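Local coordinates for polyketide biosynthesis 3-hydroxy-3-methylglutaryl-ACP synthase PksG (Bacillus subtilis, PDB 4YXT), which catalyses the aldol condensation of an acetyl group on an acyl carrier protein with a beta-ketothioester polyketide intermediate during biosynthesis of the antibiotic bacillaene, at residues Q112-T118 with S325-C331; S167-V173 with V294-A300; V198-C202 with L215-S219. The protein carries 1 engineered substitution. One frame throughout, in Å; residues are numbered along the deposited sequence.

Contact 1 of 3, residues Q112-T118 with S325-C331; sequences QACYSGT and SYGSGCC
Cys114 and Gly327 bring their backbones almost into touch, with Cys114 N 3.6 Å from Gly327 CA; without a side chain, the glycine lets strand 319-327 end against the turn that leads into helix 116-130. Beside it Cys114 CB is packed 3.1 Å from Tyr326 O. The packing is equally close around Tyr115. Its ring, swung out with CG anti to the backbone N (chi1 177°), carries Cys331 SG over one face, 4.1 Å from the centroid and 21° off the normal. Ser325 OG comes in at the ring edge, 3.1 Å from Tyr115 CD1, and makes a weak, unsettled bond to Thr118 OG1, whose stronger partner is Tyr335. A water bridges Ser325 OG and Tyr326 N, the latter at 2.8 Å, and may also donate to Cys114 O. The other side is more open, Ala113 and Cys114 being partly exposed. By similarity, Cys114 forms the acyl-thioester intermediate, and His250, which its side chain touches, is a proton donor/acceptor. Cys114 N and Ser328 N lie 4.5 Å apart, consistent with the paired amides of the oxyanion hole in thiolase-like enzymes, so this contact would place nucleophile and oxyanion site together.

Contact 2 of 3, residues S167-V173 with V294-A300; sequences SAGAGAV and VGNIMGA
Ser167 and Asn296 join two loops at the heart of the thiolase fold: the one running into strand 170-178 and the one between helices 291-294 and 301-312. Asn296 N donates to Ser167 O over 2.6 Å, nearly straight at 163° and in the carbonyl plane. Ala168 then turns the chain in an inverse gamma turn, and Gly169 N comes back to Asn296 O at 3.2 Å, a more bent bond whose donor is tilted out of the carbonyl plane.

Ile297 is the side chain to follow. From CB, CG1 lies beside the backbone N (chi1 -69°) and CG2 anti to it, and both branches go against strand 170-178. CG2 lies 3.6 Å from Gly171 O, and CG1 passes Gly171 CA at 4.0 Å. The tip, CD1, is pressed onto the peptide backbone itself, only 3.0 Å from Ala170 N, a tight fit. Gly169 and Gly171 put no side chain in the way of Ile297, so the isoleucine can come down on the main chain. Val294 CG1 adds to the same patch 3.4 Å from Ala170 O, and farther along the strand Val173 CG2 meets Ala300 CB.

The alanines of the strand face the other way: Ala170 and Ala172 rest on Phe54 of helix 51-64. Asp144, on the adjacent strand 137-145, binds Gly299 N and so ties the loop to the sheet as well. The loop also borders the active site, since the side chains of Asn296 and Met298 approach His250 and Cys114, respectively. Asn296 closes an Asx turn there: its OD1 accepts from Met298 N at 2.9 Å, the donor standing 57° out of the amide plane rather than on a lone pair.

Contact 3 of 3, residues V198-C202 with L215-S219; sequences VMDTC and LSLMS
Asp200 sets its side chain against Ser216 and Ser219 in a polar, partly buried contact near the subunit interface, where the loop entering strand 201-205 lies along the first turns of helix 213-234. No hydrogen bond passes directly between the two segments; they meet through van der Waals contact and shared partners. Asp200 CG is held in the crowded position between its own N and carbonyl carbon (chi1 51°), which lays the carboxylate along the helix. Asp200 CB sits 3.4 Å from Ser216 OG, and Asp200 OD2 reaches to 3.2 Å from Ser219 OG.

The shared partners come from residues 325-331: Tyr326 OH hydrogen-bonds Ser219 OG and probably Asp200 OD2 as well, while Ser328 OG probably pairs with the hydroxyl of Thr201. Ser219 OG also lies 3.1 Å from Leu215 O and equally far from Ser216 O; both carbonyls compete for its proton, and which one takes it is not settled. Ser216 OG presents its flank to the methyl of Thr201: Thr201 CG2 is 3.0 Å from Ser216 OG, a short approach for a methyl and a hydroxyl oxygen, and so taken with caution.

Leu215 adds a smaller van der Waals contact. Its CG packs 4.0 Å from Asp200 CB, and Leu215 CD2 lies against a backbone carbonyl, 3.9 Å from Met199 O, the leucine lying against the loop on its partly exposed side.

Asp212 fastens the start of the helix to the loop, binding Leu215 N through its carboxylate and Ser216 OG through its carbonyl, and pairing by backbone with Asp200. Met199 packs on His413 of the second subunit, and beyond Asp200 strand 201-205 runs off antiparallel to strand 208-211.

How the contacts relate
Contacts 1 and 2 are both buried and reach the same central sheet; contact 3, partly buried, lies farther from the centre of the chain, on a helix and a short hairpin. In both inner contacts glycines bring backbones close, but contact 1 adds an aromatic ring and a bridging water, whereas contact 2 relies on main-chain bonds and aliphatic groups. Contact 3 has mostly hydroxyls and a carboxylate. Contacts 1 and 2 meet where Cys114 CB packs against Met298 O. Contact 1 is tied to contact 3 through Tyr326 and Ser328, and contacts 1 and 3 both touch the second subunit. Contacts 2 and 3 do not touch.

Contact 1 of 3, residues Q112-T118 with S325-C331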
ATOM      1  N   GLN A 112      -4.165   1.264   5.022  1.00 25.21           N
ATOM      2  CA  GLN A 112      -4.220   0.971   6.458  1.00 24.01           C
ATOM      3  C   GLN A 112      -5.235   1.893   7.097  1.00 20.22           C
ATOM      4  O   GLN A 112      -4.935   2.641   7.993  1.00 20.41           O
ATOM      5  CB  GLN A 112      -2.835   1.066   7.129  1.00 25.77           C
ATOM      6  CG  GLN A 112      -2.790   0.729   8.619  1.00 27.51           C
ATOM      7  CD  GLN A 112      -3.915  -0.162   9.108  1.00 31.02           C
ATOM      8  OE1 GLN A 112      -4.673   0.202  10.002  1.00 38.97           O
ATOM      9  NE2 GLN A 112      -4.016  -1.331   8.547  1.00 32.41           N
ATOM     10  N   ALA A 113      -6.456   1.776   6.618  1.00 20.76           N
ATOM     11  CA  ALA A 113      -7.571   2.631   7.022  1.00 20.66           C
ATOM     12  C   ALA A 113      -7.095   4.053   7.023  1.00 17.35           C
ATOM     13  O   ALA A 113      -6.412   4.429   6.089  1.00 16.14           O
ATOM     14  CB  ALA A 113      -8.170   2.190   8.372  1.00 20.79           C
ATOM     15  N   CYS A 114      -7.396   4.827   8.055  1.00 15.54           N
ATOM     16  CA  CYS A 114      -7.211   6.252   7.983  1.00 16.63           C
ATOM     17  C   CYS A 114      -5.709   6.668   8.116  1.00 15.46           C
ATOM     18  O   CYS A 114      -5.363   7.827   7.878  1.00 17.69           O
ATOM     19  CB  CYS A 114      -8.023   6.909   9.109  1.00 19.54           C
ATOM     20  SG  CYS A 114      -9.706   6.186   9.359  1.00 24.67           S
ATOM     21  N   TYR A 115      -4.843   5.731   8.424  1.00 13.87           N
ATOM     22  CA  TYR A 115      -3.361   5.977   8.563  1.00 15.95           C
ATOM     23  C   TYR A 115      -2.660   5.949   7.190  1.00 15.67           C
ATOM     24  O   TYR A 115      -1.503   6.379   7.026  1.00 16.05           O
ATOM     25  CB  TYR A 115      -2.775   4.874   9.515  1.00 16.27           C
ATOM     26  CG  TYR A 115      -1.318   4.928   9.694  1.00 16.29           C
ATOM     27  CD1 TYR A 115      -0.741   5.944  10.425  1.00 18.34           C
ATOM     28  CD2 TYR A 115      -0.495   4.005   9.086  1.00 16.31           C
ATOM     29  CE1 TYR A 115       0.639   6.028  10.555  1.00 17.63           C
ATOM     30  CE2 TYR A 115       0.877   4.068   9.226  1.00 16.66           C
ATOM     31  CZ  TYR A 115       1.434   5.080   9.940  1.00 17.86           C
ATOM     32  OH  TYR A 115       2.820   5.148  10.075  1.00 20.70           O
ATOM     33  N   SER A 116      -3.395   5.497   6.189  1.00 15.08           N
ATOM     34  CA  SER A 116      -2.840   5.330   4.873  1.00 17.28           C
ATOM     35  C   SER A 116      -2.098   6.583   4.382  1.00 16.53           C
ATOM     36  O   SER A 116      -1.050   6.482   3.815  1.00 16.57           O
ATOM     37  CB  SER A 116      -3.944   4.948   3.898  1.00 18.18           C
ATOM     38  OG  SER A 116      -4.738   6.104   3.677  1.00 23.14           O
ATOM     39  N   GLY A 117      -2.668   7.752   4.646  1.00 17.24           N
ATOM     40  CA  GLY A 117      -2.190   8.974   4.170  1.00 17.91           C
ATOM     41  C   GLY A 117      -0.785   9.200   4.708  1.00 18.34           C
ATOM     42  O   GLY A 117       0.131   9.428   3.939  1.00 17.46           O
ATOM     43  N   THR A 118      -0.641   9.102   6.021  1.00 17.61           N
ATOM     44  CA  THR A 118       0.648   9.225   6.688  1.00 17.97           C
ATOM     45  C   THR A 118       1.716   8.206   6.279  1.00 17.93           C
ATOM     46  O   THR A 118       2.949   8.522   6.215  1.00 18.84           O
ATOM     47  CB  THR A 118       0.386   9.133   8.207  1.00 18.18           C
ATOM     48  OG1 THR A 118      -0.268  10.336   8.616  1.00 21.17           O
ATOM     49  CG2 THR A 118       1.653   8.951   8.984  1.00 17.46           C
ATOM     50  N   SER A 325      -1.713  11.090  13.623  1.00 18.41           N
ATOM     51  CA  SER A 325      -2.470  10.235  12.697  1.00 17.00           C
ATOM     52  C   SER A 325      -2.975   8.952  13.346  1.00 16.97           C
ATOM     53  O   SER A 325      -2.269   8.296  14.151  1.00 16.88           O
ATOM     54  CB  SER A 325      -1.522   9.878  11.523  1.00 18.26           C
ATOM     55  OG  SER A 325      -1.978   8.824  10.703  1.00 18.77           O
ATOM     56  N   TYR A 326      -4.195   8.555  12.968  1.00 18.92           N
ATOM     57  CA  TYR A 326      -4.778   7.330  13.467  1.00 20.06           C
ATOM     58  C   TYR A 326      -5.498   6.639  12.354  1.00 19.41           C
ATOM     59  O   TYR A 326      -6.253   7.238  11.633  1.00 20.18           O
ATOM     60  CB  TYR A 326      -5.809   7.590  14.564  1.00 19.01           C
ATOM     61  CG  TYR A 326      -6.452   6.281  15.058  1.00 18.84           C
ATOM     62  CD1 TYR A 326      -7.708   5.888  14.648  1.00 18.26           C
ATOM     63  CD2 TYR A 326      -5.753   5.429  15.938  1.00 19.52           C
ATOM     64  CE1 TYR A 326      -8.261   4.684  15.089  1.00 19.02           C
ATOM     65  CE2 TYR A 326      -6.300   4.230  16.367  1.00 19.65           C
ATOM     66  CZ  TYR A 326      -7.556   3.869  15.938  1.00 19.39           C
ATOM     67  OH  TYR A 326      -8.043   2.661  16.342  1.00 19.52           O
ATOM     68  N   GLY A 327      -5.339   5.351  12.284  1.00 20.01           N
ATOM     69  CA  GLY A 327      -6.243   4.572  11.502  1.00 20.03           C
ATOM     70  C   GLY A 327      -6.670   3.374  12.290  1.00 20.34           C
ATOM     71  O   GLY A 327      -5.885   2.799  13.044  1.00 20.75           O
ATOM     72  N   SER A 328      -7.915   2.976  12.072  1.00 19.84           N
ATOM     73  CA  SER A 328      -8.456   1.777  12.618  1.00 20.15           C
ATOM     74  C   SER A 328      -7.687   0.577  12.269  1.00 17.90           C
ATOM     75  O   SER A 328      -7.197   0.477  11.159  1.00 17.76           O
ATOM     76  CB  SER A 328      -9.867   1.556  12.053  1.00 23.29           C
ATOM     77  OG  SER A 328     -10.725   2.472  12.643  1.00 26.05           O
ATOM     78  N   GLY A 329      -7.647  -0.395  13.174  1.00 17.11           N
ATOM     79  CA  GLY A 329      -7.159  -1.696  12.771  1.00 18.86           C
ATOM     80  C   GLY A 329      -6.042  -2.356  13.546  1.00 22.01           C
ATOM     81  O   GLY A 329      -6.123  -3.576  13.718  1.00 24.06           O
ATOM     82  N   CYS A 330      -4.994  -1.625  14.004  1.00 19.03           N
ATOM     83  CA  CYS A 330      -4.871  -0.180  13.954  1.00 19.56           C
ATOM     84  C   CYS A 330      -3.383   0.202  13.870  1.00 18.79           C
ATOM     85  O   CYS A 330      -2.530  -0.611  14.185  1.00 18.18           O
ATOM     86  CB  CYS A 330      -5.412   0.460  15.216  1.00 22.10           C
ATOM     87  SG  CYS A 330      -4.219   0.625  16.602  1.00 24.96           S
ATOM     88  N   CYS A 331      -3.100   1.397  13.391  1.00 17.96           N
ATOM     89  CA  CYS A 331      -1.728   1.972  13.426  1.00 19.59           C
ATOM     90  C   CYS A 331      -1.854   3.479  13.614  1.00 19.60           C
ATOM     91  O   CYS A 331      -2.908   4.062  13.257  1.00 23.07           O
ATOM     92  CB  CYS A 331      -0.870   1.642  12.143  1.00 18.27           C
ATOM     93  SG  CYS A 331       0.921   1.905  12.414  1.00 20.20           S
TER
HETATM   94  O   HOH W   1      -4.830   9.428  10.402  1.00 27.65           O

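Contact 2 of 3, residues S167-V173 with V294-A300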
ATOM      1  N   SER A 167     -21.243  12.789   9.435  1.00 35.38           N
ATOM      2  CA  SER A 167     -19.777  13.018   9.262  1.00 34.79           C
ATOM      3  C   SER A 167     -19.139  12.178   8.131  1.00 31.67           C
ATOM      4  O   SER A 167     -17.940  12.257   7.910  1.00 29.90           O
ATOM      5  CB  SER A 167     -19.043  12.705  10.572  1.00 37.30           C
ATOM      6  OG  SER A 167     -19.614  13.449  11.651  1.00 42.90           O
ATOM      7  N   ALA A 168     -19.950  11.370   7.447  1.00 27.27           N
ATOM      8  CA  ALA A 168     -19.476  10.364   6.540  1.00 26.48           C
ATOM      9  C   ALA A 168     -19.174  11.010   5.198  1.00 27.34           C
ATOM     10  O   ALA A 168     -20.028  11.028   4.324  1.00 26.71           O
ATOM     11  CB  ALA A 168     -20.540   9.273   6.380  1.00 27.40           C
ATOM     12  N   GLY A 169     -17.953  11.510   5.014  1.00 24.71           N
ATOM     13  CA  GLY A 169     -17.636  12.260   3.816  1.00 26.36           C
ATOM     14  C   GLY A 169     -16.932  11.622   2.629  1.00 27.54           C
ATOM     15  O   GLY A 169     -16.838  10.395   2.492  1.00 34.71           O
ATOM     16  N   ALA A 170     -16.489  12.498   1.732  1.00 23.62           N
ATOM     17  CA  ALA A 170     -15.779  12.142   0.516  1.00 23.20           C
ATOM     18  C   ALA A 170     -14.793  13.272   0.222  1.00 21.99           C
ATOM     19  O   ALA A 170     -15.142  14.444   0.275  1.00 22.03           O
ATOM     20  CB  ALA A 170     -16.723  12.010  -0.648  1.00 20.75           C
ATOM     21  N   GLY A 171     -13.571  12.943  -0.140  1.00 23.44           N
ATOM     22  CA  GLY A 171     -12.568  13.972  -0.257  1.00 21.34           C
ATOM     23  C   GLY A 171     -11.281  13.367  -0.723  1.00 24.36           C
ATOM     24  O   GLY A 171     -11.163  12.137  -0.753  1.00 25.20           O
ATOM     25  N   ALA A 172     -10.329  14.237  -1.089  1.00 21.53           N
ATOM     26  CA  ALA A 172      -8.984  13.826  -1.421  1.00 20.12           C
ATOM     27  C   ALA A 172      -8.093  14.981  -1.161  1.00 18.57           C
ATOM     28  O   ALA A 172      -8.515  16.139  -1.281  1.00 17.80           O
ATOM     29  CB  ALA A 172      -8.845  13.339  -2.867  1.00 20.42           C
ATOM     30  N   VAL A 173      -6.894  14.664  -0.709  1.00 18.14           N
ATOM     31  CA  VAL A 173      -5.837  15.639  -0.534  1.00 18.52           C
ATOM     32  C   VAL A 173      -4.560  15.135  -1.246  1.00 19.92           C
ATOM     33  O   VAL A 173      -4.143  13.979  -1.054  1.00 19.95           O
ATOM     34  CB  VAL A 173      -5.472  15.892   0.949  1.00 18.20           C
ATOM     35  CG1 VAL A 173      -4.413  17.002   1.080  1.00 18.32           C
ATOM     36  CG2 VAL A 173      -6.659  16.295   1.786  1.00 18.88           C
ATOM     37  N   VAL A 294     -16.191  19.243   5.007  1.00 26.54           N
ATOM     38  CA  VAL A 294     -16.078  18.040   4.158  1.00 26.49           C
ATOM     39  C   VAL A 294     -16.549  16.711   4.782  1.00 23.56           C
ATOM     40  O   VAL A 294     -17.099  15.818   4.116  1.00 22.77           O
ATOM     41  CB  VAL A 294     -14.612  17.935   3.672  1.00 27.41           C
ATOM     42  CG1 VAL A 294     -14.505  16.961   2.519  1.00 29.82           C
ATOM     43  CG2 VAL A 294     -14.167  19.296   3.159  1.00 30.84           C
ATOM     44  N   GLY A 295     -16.354  16.581   6.077  1.00 23.32           N
ATOM     45  CA  GLY A 295     -16.657  15.326   6.740  1.00 26.05           C
ATOM     46  C   GLY A 295     -15.394  14.541   7.044  1.00 23.81           C
ATOM     47  O   GLY A 295     -14.313  15.053   6.909  1.00 25.83           O
ATOM     48  N   ASN A 296     -15.572  13.335   7.546  1.00 23.94           N
ATOM     49  CA  ASN A 296     -14.508  12.396   7.741  1.00 25.09           C
ATOM     50  C   ASN A 296     -14.100  11.858   6.372  1.00 25.12           C
ATOM     51  O   ASN A 296     -14.861  11.151   5.693  1.00 25.31           O
ATOM     52  CB  ASN A 296     -14.951  11.214   8.630  1.00 24.44           C
ATOM     53  CG  ASN A 296     -13.885  10.126   8.732  1.00 25.85           C
ATOM     54  OD1 ASN A 296     -12.674  10.364   8.578  1.00 19.38           O
ATOM     55  ND2 ASN A 296     -14.343   8.910   8.970  1.00 27.17           N
ATOM     56  N   ILE A 297     -12.880  12.174   5.996  1.00 23.01           N
ATOM     57  CA  ILE A 297     -12.339  11.800   4.694  1.00 26.04           C
ATOM     58  C   ILE A 297     -11.332  10.676   4.856  1.00 22.63           C
ATOM     59  O   ILE A 297     -10.535  10.419   3.963  1.00 22.09           O
ATOM     60  CB  ILE A 297     -11.698  13.075   4.062  1.00 28.39           C
ATOM     61  CG1 ILE A 297     -12.801  14.037   3.715  1.00 33.29           C
ATOM     62  CG2 ILE A 297     -10.957  12.805   2.792  1.00 34.36           C
ATOM     63  CD1 ILE A 297     -13.970  13.363   3.107  1.00 30.48           C
ATOM     64  N   MET A 298     -11.347  10.038   6.023  1.00 22.51           N
ATOM     65  CA  MET A 298     -10.576   8.810   6.300  1.00 22.17           C
ATOM     66  C   MET A 298      -9.050   8.967   6.188  1.00 23.30           C
ATOM     67  O   MET A 298      -8.452   9.721   6.973  1.00 20.70           O
ATOM     68  CB  MET A 298     -11.150   7.693   5.470  1.00 26.81           C
ATOM     69  CG  MET A 298     -12.560   7.345   5.932  1.00 30.61           C
ATOM     70  SD  MET A 298     -13.425   6.284   4.797  1.00 43.73           S
ATOM     71  CE  MET A 298     -14.317   7.586   3.942  1.00 44.24           C
ATOM     72  N   GLY A 299      -8.440   8.289   5.226  1.00 22.89           N
ATOM     73  CA  GLY A 299      -7.045   8.430   4.951  1.00 22.60           C
ATOM     74  C   GLY A 299      -6.571   9.849   4.741  1.00 23.82           C
ATOM     75  O   GLY A 299      -5.404  10.159   4.958  1.00 24.29           O
ATOM     76  N   ALA A 300      -7.434  10.731   4.285  1.00 22.24           N
ATOM     77  CA  ALA A 300      -6.973  12.094   3.980  1.00 20.17           C
ATOM     78  C   ALA A 300      -7.339  13.087   5.078  1.00 20.07           C
ATOM     79  O   ALA A 300      -7.049  14.317   4.957  1.00 19.70           O
ATOM     80  CB  ALA A 300      -7.548  12.539   2.657  1.00 20.78           C
TER

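Contact 3 of 3, residues V198-C202 with L215-S219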
ATOM      1  N   VAL A 198      -6.579  -4.376  16.499  1.00 23.96           N
ATOM      2  CA  VAL A 198      -7.850  -4.175  17.216  1.00 26.44           C
ATOM      3  C   VAL A 198      -8.959  -4.110  16.191  1.00 26.66           C
ATOM      4  O   VAL A 198      -8.753  -3.618  15.093  1.00 25.24           O
ATOM      5  CB  VAL A 198      -7.912  -2.827  17.969  1.00 29.60           C
ATOM      6  CG1 VAL A 198      -7.308  -2.966  19.319  1.00 35.74           C
ATOM      7  CG2 VAL A 198      -7.242  -1.703  17.203  1.00 26.40           C
ATOM      8  N   MET A 199     -10.130  -4.613  16.530  1.00 30.71           N
ATOM      9  CA  MET A 199     -11.217  -4.662  15.563  1.00 32.09           C
ATOM     10  C   MET A 199     -12.170  -3.514  15.781  1.00 32.53           C
ATOM     11  O   MET A 199     -13.337  -3.744  15.996  1.00 34.41           O
ATOM     12  CB  MET A 199     -12.006  -5.961  15.709  1.00 37.22           C
ATOM     13  CG  MET A 199     -11.384  -7.162  15.020  1.00 41.90           C
ATOM     14  SD  MET A 199     -11.152  -7.093  13.216  1.00 40.91           S
ATOM     15  CE  MET A 199     -12.842  -6.976  12.641  1.00 43.16           C
ATOM     16  N   ASP A 200     -11.711  -2.285  15.677  1.00 34.39           N
ATOM     17  CA  ASP A 200     -12.584  -1.155  15.996  1.00 35.55           C
ATOM     18  C   ASP A 200     -13.463  -0.751  14.827  1.00 39.93           C
ATOM     19  O   ASP A 200     -14.664  -0.505  14.997  1.00 39.35           O
ATOM     20  CB  ASP A 200     -11.818   0.031  16.608  1.00 35.62           C
ATOM     21  CG  ASP A 200     -10.594   0.464  15.788  1.00 36.14           C
ATOM     22  OD1 ASP A 200     -10.032  -0.353  15.049  1.00 35.89           O
ATOM     23  OD2 ASP A 200     -10.219   1.638  15.878  1.00 31.21           O
ATOM     24  N   THR A 201     -12.887  -0.679  13.639  1.00 40.14           N
ATOM     25  CA  THR A 201     -13.670  -0.434  12.461  1.00 39.11           C
ATOM     26  C   THR A 201     -12.945  -1.038  11.248  1.00 37.20           C
ATOM     27  O   THR A 201     -11.710  -1.095  11.207  1.00 31.44           O
ATOM     28  CB  THR A 201     -13.922   1.073  12.208  1.00 43.52           C
ATOM     29  OG1 THR A 201     -12.821   1.607  11.494  1.00 50.69           O
ATOM     30  CG2 THR A 201     -14.133   1.907  13.487  1.00 40.69           C
ATOM     31  N   CYS A 202     -13.734  -1.477  10.272  1.00 32.95           N
ATOM     32  CA  CYS A 202     -13.240  -2.160   9.096  1.00 31.40           C
ATOM     33  C   CYS A 202     -14.231  -2.070   7.946  1.00 30.17           C
ATOM     34  O   CYS A 202     -15.402  -1.626   8.127  1.00 28.14           O
ATOM     35  CB  CYS A 202     -12.958  -3.646   9.413  1.00 35.18           C
ATOM     36  SG  CYS A 202     -14.362  -4.593  10.035  1.00 37.21           S
ATOM     37  N   LEU A 215     -15.084   1.343  21.064  1.00 37.08           N
ATOM     38  CA  LEU A 215     -13.715   0.834  20.916  1.00 34.20           C
ATOM     39  C   LEU A 215     -12.777   1.771  20.142  1.00 31.17           C
ATOM     40  O   LEU A 215     -11.625   2.018  20.582  1.00 27.94           O
ATOM     41  CB  LEU A 215     -13.760  -0.529  20.236  1.00 34.82           C
ATOM     42  CG  LEU A 215     -12.488  -1.343  20.349  1.00 32.86           C
ATOM     43  CD1 LEU A 215     -12.112  -1.509  21.811  1.00 34.22           C
ATOM     44  CD2 LEU A 215     -12.702  -2.685  19.648  1.00 35.02           C
ATOM     45  N   SER A 216     -13.248   2.277  18.997  1.00 30.96           N
ATOM     46  CA  SER A 216     -12.433   3.196  18.151  1.00 34.15           C
ATOM     47  C   SER A 216     -11.992   4.386  18.939  1.00 32.27           C
ATOM     48  O   SER A 216     -10.824   4.825  18.857  1.00 29.41           O
ATOM     49  CB  SER A 216     -13.199   3.692  16.916  1.00 37.74           C
ATOM     50  OG  SER A 216     -13.953   2.626  16.354  1.00 46.84           O
ATOM     51  N   LEU A 217     -12.931   4.897  19.732  1.00 34.39           N
ATOM     52  CA  LEU A 217     -12.658   6.035  20.599  1.00 34.91           C
ATOM     53  C   LEU A 217     -11.526   5.757  21.593  1.00 29.88           C
ATOM     54  O   LEU A 217     -10.560   6.531  21.689  1.00 30.05           O
ATOM     55  CB  LEU A 217     -13.957   6.484  21.301  1.00 39.93           C
ATOM     56  CG  LEU A 217     -13.746   7.513  22.422  1.00 42.30           C
ATOM     57  CD1 LEU A 217     -12.947   8.694  21.899  1.00 40.57           C
ATOM     58  CD2 LEU A 217     -15.092   7.942  23.027  1.00 44.47           C
ATOM     59  N   MET A 218     -11.612   4.640  22.309  1.00 31.03           N
ATOM     60  CA  MET A 218     -10.579   4.247  23.266  1.00 29.64           C
ATOM     61  C   MET A 218      -9.265   4.050  22.555  1.00 27.66           C
ATOM     62  O   MET A 218      -8.228   4.478  23.073  1.00 24.11           O
ATOM     63  CB  MET A 218     -10.867   2.910  23.966  1.00 35.64           C
ATOM     64  CG  MET A 218     -11.612   2.877  25.275  1.00 45.46           C
ATOM     65  SD  MET A 218     -11.819   1.101  25.691  1.00 63.28           S
ATOM     66  CE  MET A 218     -13.556   0.785  25.362  1.00 58.01           C
ATOM     67  N   SER A 219      -9.266   3.322  21.425  1.00 27.90           N
ATOM     68  CA  SER A 219      -7.983   3.068  20.736  1.00 26.01           C
ATOM     69  C   SER A 219      -7.354   4.362  20.159  1.00 21.39           C
ATOM     70  O   SER A 219      -6.164   4.661  20.371  1.00 20.53           O
ATOM     71  CB  SER A 219      -8.102   1.958  19.713  1.00 28.42           C
ATOM     72  OG  SER A 219      -9.145   2.205  18.810  1.00 37.77           O
TER